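Local coordinates for protein SxtG (Microseira wollei, PDB 6U1R) that is an amidinotransferase of the saxitoxin biosynthetic pathway, probably moving an amidino group through a covalent amidino-cysteine intermediate, at residues A[26-30]-A[170-175]; A[43-49]-A[128-133]; A[92-96]-A[354-359]. All coordinates share one frame; numbering follows the deposited sequence.

Contact 1: A[26-30]-A[170-175]; sequences CPVNS and YFQAGA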
loop_
_atom_site.group_PDB
_atom_site.type_symbol
_atom_site.label_atom_id
_atom_site.label_comp_id
_atom_site.label_asym_id
_atom_site.label_seq_id
_atom_site.Cartn_x
_atom_site.Cartn_y
_atom_site.Cartn_z
ATOM N N CYS A 26 -23.086 -2.837 2.072
ATOM C CA CYS A 26 -21.652 -3.123 1.929
ATOM C C CYS A 26 -21.360 -4.535 2.424
ATOM O O CYS A 26 -21.691 -4.872 3.561
ATOM C CB CYS A 26 -20.806 -2.107 2.701
ATOM S SG CYS A 26 -19.017 -2.313 2.456
ATOM N N PRO A 27 -20.756 -5.369 1.576
ATOM C CA PRO A 27 -20.476 -6.754 1.990
ATOM C C PRO A 27 -19.341 -6.890 2.996
ATOM O O PRO A 27 -19.199 -7.965 3.584
ATOM C CB PRO A 27 -20.127 -7.445 0.670
ATOM C CG PRO A 27 -19.565 -6.346 -0.184
ATOM C CD PRO A 27 -20.377 -5.132 0.168
ATOM N N VAL A 28 -18.507 -5.877 3.171
ATOM C CA VAL A 28 -17.440 -5.888 4.176
ATOM C C VAL A 28 -17.938 -5.144 5.415
ATOM O O VAL A 28 -18.265 -3.953 5.346
ATOM C CB VAL A 28 -16.156 -5.249 3.624
ATOM C CG1 VAL A 28 -15.048 -5.186 4.679
ATOM C CG2 VAL A 28 -15.700 -6.040 2.419
ATOM N N ASN A 29 -17.997 -5.849 6.552
ATOM C CA ASN A 29 -18.488 -5.263 7.803
ATOM C C ASN A 29 -18.044 -6.201 8.933
ATOM O O ASN A 29 -18.708 -7.207 9.177
ATOM C CB ASN A 29 -20.005 -5.112 7.781
ATOM C CG ASN A 29 -20.525 -4.358 8.971
ATOM O OD1 ASN A 29 -20.683 -3.147 8.916
ATOM N ND2 ASN A 29 -20.771 -5.075 10.082
ATOM N N SER A 30 -16.930 -5.879 9.595
ATOM C CA SER A 30 -16.473 -6.696 10.726
ATOM C C SER A 30 -15.693 -5.822 11.696
ATOM O O SER A 30 -14.690 -5.227 11.310
ATOM C CB SER A 30 -15.606 -7.881 10.293
ATOM O OG SER A 30 -15.307 -8.667 11.453
ATOM N N TYR A 170 -15.484 -6.781 -3.702
ATOM C CA TYR A 170 -15.945 -6.061 -2.519
ATOM C C TYR A 170 -15.865 -4.552 -2.717
ATOM O O TYR A 170 -16.737 -3.806 -2.256
ATOM C CB TYR A 170 -15.120 -6.480 -1.300
ATOM C CG TYR A 170 -15.307 -7.908 -0.854
ATOM C CD1 TYR A 170 -16.555 -8.523 -0.870
ATOM C CD2 TYR A 170 -14.228 -8.637 -0.369
ATOM C CE1 TYR A 170 -16.703 -9.847 -0.441
ATOM C CE2 TYR A 170 -14.372 -9.935 0.060
ATOM C CZ TYR A 170 -15.605 -10.535 0.031
ATOM O OH TYR A 170 -15.702 -11.838 0.463
ATOM N N PHE A 171 -14.807 -4.071 -3.369
ATOM C CA PHE A 171 -14.701 -2.640 -3.622
ATOM C C PHE A 171 -15.842 -2.154 -4.511
ATOM O O PHE A 171 -16.385 -1.060 -4.295
ATOM C CB PHE A 171 -13.353 -2.307 -4.268
ATOM C CG PHE A 171 -13.184 -0.838 -4.547
ATOM C CD1 PHE A 171 -12.827 0.039 -3.536
ATOM C CD2 PHE A 171 -13.428 -0.328 -5.811
ATOM C CE1 PHE A 171 -12.710 1.403 -3.792
ATOM C CE2 PHE A 171 -13.293 1.023 -6.061
ATOM C CZ PHE A 171 -12.946 1.880 -5.051
ATOM N N GLN A 172 -16.202 -2.939 -5.532
ATOM C CA GLN A 172 -17.300 -2.534 -6.411
ATOM C C GLN A 172 -18.595 -2.378 -5.629
ATOM O O GLN A 172 -19.432 -1.529 -5.967
ATOM C CB GLN A 172 -17.490 -3.549 -7.545
ATOM C CG GLN A 172 -16.550 -3.394 -8.727
ATOM C CD GLN A 172 -16.471 -1.956 -9.242
ATOM O OE1 GLN A 172 -15.576 -1.205 -8.867
ATOM N NE2 GLN A 172 -17.419 -1.570 -10.092
ATOM N N ALA A 173 -18.764 -3.170 -4.577
ATOM C CA ALA A 173 -19.964 -3.166 -3.755
ATOM C C ALA A 173 -19.890 -2.202 -2.566
ATOM O O ALA A 173 -20.796 -2.210 -1.723
ATOM C CB ALA A 173 -20.248 -4.590 -3.265
ATOM N N GLY A 174 -18.854 -1.373 -2.474
ATOM C CA GLY A 174 -18.827 -0.280 -1.511
ATOM C C GLY A 174 -17.738 -0.359 -0.461
ATOM O O GLY A 174 -17.621 0.570 0.346
ATOM N N ALA A 175 -16.930 -1.407 -0.426
ATOM C CA ALA A 175 -15.931 -1.542 0.625
ATOM C C ALA A 175 -14.799 -0.537 0.440
ATOM O O ALA A 175 -14.447 -0.154 -0.683
ATOM C CB ALA A 175 -15.371 -2.957 0.634
#
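Tyr170, in the last turn of helix 164-172, is met by Pro27 and Val28, close to the start of the modelled chain. Its CG stands anti to its own carbonyl carbon (chi1 -67°), a setting that carries the ring across Val28 at about a right angle and puts CD1 within reach of Pro27. Val28 CG2 makes an off-centre CH-pi contact, 4.3 Å from the centroid of the Tyr170 ring and 30° off the ring normal. Pro27 CG comes in obliquely to Tyr170 CD1 at 3.8 Å. At the far end of the ring, Tyr170 OH is hydrogen-bonded to Glu39.

One residue past the helix, Ala173 pushes its CB against Pro27 CD at 3.5 Å, tighter than an ordinary van der Waals contact. Gly174 then turns the chain with a phi of 117°, as the C-prime residue of a Schellman motif: Ala175 N bonds to Tyr170 O at 3.0 Å, and Gly174 N to Phe171 O. Cys26 SG rests on this turn, 3.7 Å from Gly174 C and just as close to Ala175 CA. Ala175 CB completes the apolar patch by touching Val28 CG2 at 3.6 Å.

Trp241 and Arg244 of the second subunit meet Phe171, placing this helix end at the subunit interface. Within the chain, Val28 also packs on strands 139-142 and 145-148, and Tyr170 on strands 145-148 and 370-375.

Contact 2: A[43-49]-A[128-133]; sequences GSVEGAM and SGFCAA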
loop_
_atom_site.group_PDB
_atom_site.type_symbol
_atom_site.label_atom_id
_atom_site.label_comp_id
_atom_site.label_asym_id
_atom_site.label_seq_id
_atom_site.Cartn_x
_atom_site.Cartn_y
_atom_site.Cartn_z
ATOM N N GLY A 43 -8.599 -19.881 3.334
ATOM C CA GLY A 43 -7.364 -20.054 2.604
ATOM C C GLY A 43 -7.344 -21.312 1.733
ATOM O O GLY A 43 -8.284 -22.113 1.681
ATOM N N SER A 44 -6.230 -21.465 1.028
ATOM C CA SER A 44 -5.993 -22.600 0.145
ATOM C C SER A 44 -4.562 -23.077 0.328
ATOM O O SER A 44 -3.649 -22.256 0.479
ATOM C CB SER A 44 -6.233 -22.221 -1.327
ATOM O OG SER A 44 -5.642 -23.164 -2.210
ATOM N N VAL A 45 -4.361 -24.398 0.322
ATOM C CA VAL A 45 -3.020 -24.965 0.421
ATOM C C VAL A 45 -2.460 -25.389 -0.925
ATOM O O VAL A 45 -1.304 -25.820 -0.991
ATOM C CB VAL A 45 -2.977 -26.164 1.388
ATOM C CG1 VAL A 45 -3.162 -25.700 2.797
ATOM C CG2 VAL A 45 -4.051 -27.201 1.025
ATOM N N GLU A 46 -3.230 -25.302 -1.999
ATOM C CA GLU A 46 -2.745 -25.737 -3.304
ATOM C C GLU A 46 -1.594 -24.853 -3.776
ATOM O O GLU A 46 -1.629 -23.629 -3.601
ATOM C CB GLU A 46 -3.884 -25.702 -4.309
ATOM C CG GLU A 46 -5.056 -26.617 -3.928
ATOM C CD GLU A 46 -5.948 -26.931 -5.106
ATOM O OE1 GLU A 46 -7.048 -26.350 -5.189
ATOM O OE2 GLU A 46 -5.534 -27.757 -5.946
ATOM N N GLY A 47 -0.572 -25.474 -4.365
ATOM C CA GLY A 47 0.588 -24.768 -4.894
ATOM C C GLY A 47 1.515 -24.200 -3.849
ATOM O O GLY A 47 2.403 -23.409 -4.193
ATOM N N ALA A 48 1.323 -24.584 -2.588
ATOM C CA ALA A 48 2.043 -24.005 -1.462
ATOM C C ALA A 48 3.536 -24.340 -1.511
ATOM O O ALA A 48 3.928 -25.452 -1.869
ATOM C CB ALA A 48 1.432 -24.502 -0.151
ATOM N N MET A 49 4.360 -23.349 -1.157
ATOM C CA MET A 49 5.813 -23.442 -1.088
ATOM C C MET A 49 6.257 -23.304 0.360
ATOM O O MET A 49 5.686 -22.514 1.113
ATOM C CB MET A 49 6.481 -22.336 -1.920
ATOM C CG MET A 49 5.987 -22.255 -3.365
ATOM S SD MET A 49 6.448 -23.693 -4.347
ATOM C CE MET A 49 8.219 -23.521 -4.378
ATOM N N SER A 128 10.740 -17.971 -4.590
ATOM C CA SER A 128 9.317 -18.268 -4.679
ATOM C C SER A 128 8.576 -17.401 -3.668
ATOM O O SER A 128 9.177 -16.745 -2.811
ATOM C CB SER A 128 9.018 -19.747 -4.402
ATOM O OG SER A 128 9.256 -20.064 -3.034
ATOM N N GLY A 129 7.263 -17.424 -3.771
ATOM C CA GLY A 129 6.413 -16.974 -2.692
ATOM C C GLY A 129 6.223 -18.047 -1.640
ATOM O O GLY A 129 7.017 -18.988 -1.513
ATOM N N PHE A 130 5.133 -17.890 -0.869
ATOM C CA PHE A 130 4.787 -18.808 0.214
ATOM C C PHE A 130 3.529 -19.547 -0.211
ATOM O O PHE A 130 3.621 -20.536 -0.967
ATOM C CB PHE A 130 4.663 -18.027 1.542
ATOM C CG PHE A 130 4.202 -18.861 2.746
ATOM C CD1 PHE A 130 4.683 -20.143 2.963
ATOM C CD2 PHE A 130 3.299 -18.330 3.672
ATOM C CE1 PHE A 130 4.267 -20.899 4.062
ATOM C CE2 PHE A 130 2.883 -19.083 4.803
ATOM C CZ PHE A 130 3.365 -20.361 4.989
ATOM N N CYS A 131 2.336 -19.081 0.158
ATOM C CA CYS A 131 1.076 -19.766 -0.144
ATOM C C CYS A 131 -0.073 -18.852 0.287
ATOM O O CYS A 131 0.138 -17.762 0.837
ATOM C CB CYS A 131 0.999 -21.140 0.548
ATOM S SG CYS A 131 0.830 -21.120 2.340
ATOM N N ALA A 132 -1.302 -19.308 0.050
ATOM C CA ALA A 132 -2.487 -18.557 0.451
ATOM C C ALA A 132 -3.277 -19.295 1.531
ATOM O O ALA A 132 -4.505 -19.212 1.588
ATOM C CB ALA A 132 -3.375 -18.258 -0.757
ATOM N N ALA A 133 -2.573 -19.981 2.431
ATOM C CA ALA A 133 -3.216 -20.719 3.509
ATOM C C ALA A 133 -3.682 -19.813 4.647
ATOM O O ALA A 133 -4.600 -20.191 5.386
ATOM C CB ALA A 133 -2.260 -21.793 4.050
HETATM O O HOH W 1 -1.721 -21.944 -1.212
#
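Met49 lies against the backbone of Gly129 and Phe130 and the side chain of Ser128, and can be followed outward from CB, which sits 3.4 Å from Gly129 O. CG runs on past Phe130 O. Two successive bends, chi2 -67° and chi3 -66°, then curl the chain through SD so that the methyl CE ends beside Ser128, 3.9 Å from its OG. That hydroxyl donates to Gly129 O, in the carbonyl plane and on a lone pair, and it is also hydrogen-bonded to Gly78 N. At the root of the side chain, Met49 N is hydrogen-bonded to Phe130 O at 2.9 Å.

The peptide that carries Met49 leaves a type II beta turn spanning Val45 to Ala48, with Gly47 at positive phi. An ST turn leads into it, Ser44 OG accepting from Glu46 N. Both segments are irregular loops beside the predicted catalytic centre of this amidinotransferase, the Phe130 side chain being about 7 Å from that of His264, a predicted active-site residue.

The Phe130 ring has neighbours on two sides: Met49 O at its edge, 3.2 Å from CD1, and, from the next residue, Cys131 SG, 3.6 Å above the plane over the ring centre. Cys131 CB in turn presses tightly on Ala48 CB. Further along, Ser44 N reaches Ala132 O at 2.9 Å from 52° above the carbonyl plane, and a water donates to Ser44 O and Glu46 O while accepting from Ala132 N.

Contact 3: A[92-96]-A[354-359]; sequences ELNEF and CSFESY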
loop_
_atom_site.group_PDB
_atom_site.type_symbol
_atom_site.label_atom_id
_atom_site.label_comp_id
_atom_site.label_asym_id
_atom_site.label_seq_id
_atom_site.Cartn_x
_atom_site.Cartn_y
_atom_site.Cartn_z
ATOM N N GLU A 92 -8.889 -31.893 5.104
ATOM C CA GLU A 92 -9.401 -31.351 6.360
ATOM C C GLU A 92 -9.968 -29.950 6.146
ATOM O O GLU A 92 -10.973 -29.573 6.760
ATOM C CB GLU A 92 -8.302 -31.359 7.429
ATOM C CG GLU A 92 -7.848 -32.770 7.801
ATOM C CD GLU A 92 -6.993 -32.837 9.043
ATOM O OE1 GLU A 92 -6.244 -31.877 9.318
ATOM O OE2 GLU A 92 -7.075 -33.870 9.756
ATOM N N LEU A 93 -9.345 -29.177 5.262
ATOM C CA LEU A 93 -9.899 -27.891 4.860
ATOM C C LEU A 93 -11.329 -28.042 4.333
ATOM O O LEU A 93 -12.223 -27.261 4.689
ATOM C CB LEU A 93 -8.985 -27.263 3.811
ATOM C CG LEU A 93 -9.328 -25.852 3.366
ATOM C CD1 LEU A 93 -9.283 -24.856 4.497
ATOM C CD2 LEU A 93 -8.346 -25.431 2.276
ATOM N N ASN A 94 -11.570 -29.052 3.502
ATOM C CA ASN A 94 -12.914 -29.252 2.967
ATOM C C ASN A 94 -13.925 -29.548 4.072
ATOM O O ASN A 94 -15.063 -29.064 4.022
ATOM C CB ASN A 94 -12.889 -30.371 1.925
ATOM C CG ASN A 94 -12.345 -29.893 0.595
ATOM O OD1 ASN A 94 -12.397 -28.703 0.302
ATOM N ND2 ASN A 94 -11.828 -30.815 -0.221
ATOM N N GLU A 95 -13.538 -30.335 5.072
ATOM C CA GLU A 95 -14.459 -30.611 6.174
ATOM C C GLU A 95 -14.717 -29.353 7.008
ATOM O O GLU A 95 -15.850 -29.110 7.436
ATOM C CB GLU A 95 -13.916 -31.739 7.049
ATOM C CG GLU A 95 -14.851 -32.110 8.205
ATOM C CD GLU A 95 -16.301 -32.348 7.757
ATOM O OE1 GLU A 95 -16.515 -33.041 6.732
ATOM O OE2 GLU A 95 -17.226 -31.820 8.418
ATOM N N PHE A 96 -13.674 -28.561 7.264
ATOM C CA PHE A 96 -13.828 -27.274 7.942
ATOM C C PHE A 96 -14.822 -26.382 7.199
ATOM O O PHE A 96 -15.731 -25.800 7.800
ATOM C CB PHE A 96 -12.438 -26.623 8.062
ATOM C CG PHE A 96 -12.436 -25.214 8.591
ATOM C CD1 PHE A 96 -13.158 -24.870 9.708
ATOM C CD2 PHE A 96 -11.633 -24.250 7.997
ATOM C CE1 PHE A 96 -13.127 -23.577 10.209
ATOM C CE2 PHE A 96 -11.588 -22.943 8.493
ATOM C CZ PHE A 96 -12.338 -22.607 9.614
ATOM N N CYS A 354 -13.410 -30.028 14.979
ATOM C CA CYS A 354 -12.968 -30.280 13.610
ATOM C C CYS A 354 -11.526 -30.784 13.618
ATOM O O CYS A 354 -10.684 -30.201 14.306
ATOM C CB CYS A 354 -13.084 -28.989 12.776
ATOM S SG CYS A 354 -12.702 -29.195 10.995
ATOM N N SER A 355 -11.226 -31.835 12.843
ATOM C CA SER A 355 -9.847 -32.286 12.660
ATOM C C SER A 355 -9.121 -31.336 11.710
ATOM O O SER A 355 -9.625 -31.025 10.624
ATOM C CB SER A 355 -9.790 -33.710 12.099
ATOM O OG SER A 355 -10.398 -34.638 12.981
ATOM N N PHE A 356 -7.938 -30.873 12.120
ATOM C CA PHE A 356 -7.273 -29.796 11.394
ATOM C C PHE A 356 -5.764 -29.748 11.624
ATOM O O PHE A 356 -5.116 -28.796 11.180
ATOM C CB PHE A 356 -7.910 -28.450 11.778
ATOM C CG PHE A 356 -7.910 -27.422 10.658
ATOM C CD1 PHE A 356 -8.528 -27.692 9.451
ATOM C CD2 PHE A 356 -7.306 -26.184 10.820
ATOM C CE1 PHE A 356 -8.555 -26.750 8.426
ATOM C CE2 PHE A 356 -7.326 -25.236 9.805
ATOM C CZ PHE A 356 -7.951 -25.531 8.596
ATOM N N GLU A 357 -5.180 -30.756 12.292
ATOM C CA GLU A 357 -3.731 -30.724 12.511
ATOM C C GLU A 357 -2.927 -30.809 11.219
ATOM O O GLU A 357 -1.756 -30.401 11.217
ATOM C CB GLU A 357 -3.274 -31.848 13.437
ATOM C CG GLU A 357 -3.768 -31.680 14.847
ATOM C CD GLU A 357 -2.980 -32.497 15.843
ATOM O OE1 GLU A 357 -2.475 -33.593 15.475
ATOM O OE2 GLU A 357 -2.859 -32.028 16.996
ATOM N N SER A 358 -3.525 -31.310 10.122
ATOM C CA SER A 358 -2.831 -31.337 8.835
ATOM C C SER A 358 -2.607 -29.948 8.273
ATOM O O SER A 358 -1.806 -29.794 7.346
ATOM C CB SER A 358 -3.609 -32.151 7.798
ATOM O OG SER A 358 -3.624 -33.527 8.159
ATOM N N TYR A 359 -3.315 -28.948 8.787
ATOM C CA TYR A 359 -3.104 -27.569 8.383
ATOM C C TYR A 359 -1.924 -26.929 9.097
ATOM O O TYR A 359 -1.335 -25.982 8.567
ATOM C CB TYR A 359 -4.378 -26.766 8.649
ATOM C CG TYR A 359 -4.655 -25.674 7.631
ATOM C CD1 TYR A 359 -5.313 -25.961 6.435
ATOM C CD2 TYR A 359 -4.304 -24.349 7.884
ATOM C CE1 TYR A 359 -5.590 -24.969 5.502
ATOM C CE2 TYR A 359 -4.574 -23.349 6.950
ATOM C CZ TYR A 359 -5.209 -23.662 5.765
ATOM O OH TYR A 359 -5.492 -22.678 4.847
HETATM O O HOH W 2 -5.643 -33.728 12.045
#
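Glu92 carries the polar side of this contact, reaching from helix 83-102 to the backbone of Ser358. Its CG is anti to its carbonyl carbon (chi1 -65°) and the chain is extended beyond, which lays CB and CG past Ser355 O and sets the carboxylate beside the turn at 356-359. OE1 accepts from Ser358 N at 2.9 Å, on the syn side and 28° out of the carboxylate plane. The other oxygen, OE2, takes a bond of 2.7 Å from a water, which accepts weakly from Glu357 N. One carboxylate thus serves two successive amides, one directly and one, weakly, through a water.

Apolar contacts line the neighbouring side of the helix. The Leu93 and Tyr359 side chains cross obliquely, CD1 of Leu93 lying 3.8 Å from CE1 of Tyr359. Cys354 SG, at the end of strand 350-354, rests 3.8 Å from Phe96 CA.

Among the rings, Phe96 and Phe356 form an oblique pair, centroids 5.2 Å apart and planes at 57°. Phe356 has Leu93 CA in plane at its edge, 4.0 Å from CE1. Over one face stands Tyr359 CB, 3.5 Å above the plane, and Phe356 CZ likewise lies over one face of the Tyr359 ring, toward its rim. Phe366 stacks on Phe356 and also meets Phe96, extending the aromatic cluster.

The cluster lies next to the predicted active-site region. Tyr359 OH is hydrogen-bonded to Ala133 O, and the Tyr359 side chain comes within about 6 Å of that of Cys368, predicted to form the amidino-cysteine intermediate of this AGAT-like enzyme.

How the contacts relate
From the first modelled residues the chain runs through 26-30 and strand 37-42 to 43-49, then along helix 83-102, which holds 92-96. At 128-133 contact 2 closes the first loop; at 170-175 contact 1 closes a larger one, with contact 2 nested inside it. Contact 3 closes last, at 354-359, crossing both and joining helix 83-102 to the loop after strand 350-354. Contact 1 stands apart near the subunit interface, its nearest atoms about 11 Å from contact 2 and 14 Å from contact 3. Contacts 2 and 3 touch: Val45 CG1 packs on Tyr359 CE1 at 3.7 Å, and Gly43 O meets Leu93 CD2, joining the 43-49 loop to helix 83-102 and the 354-359 loop near the predicted catalytic cysteine.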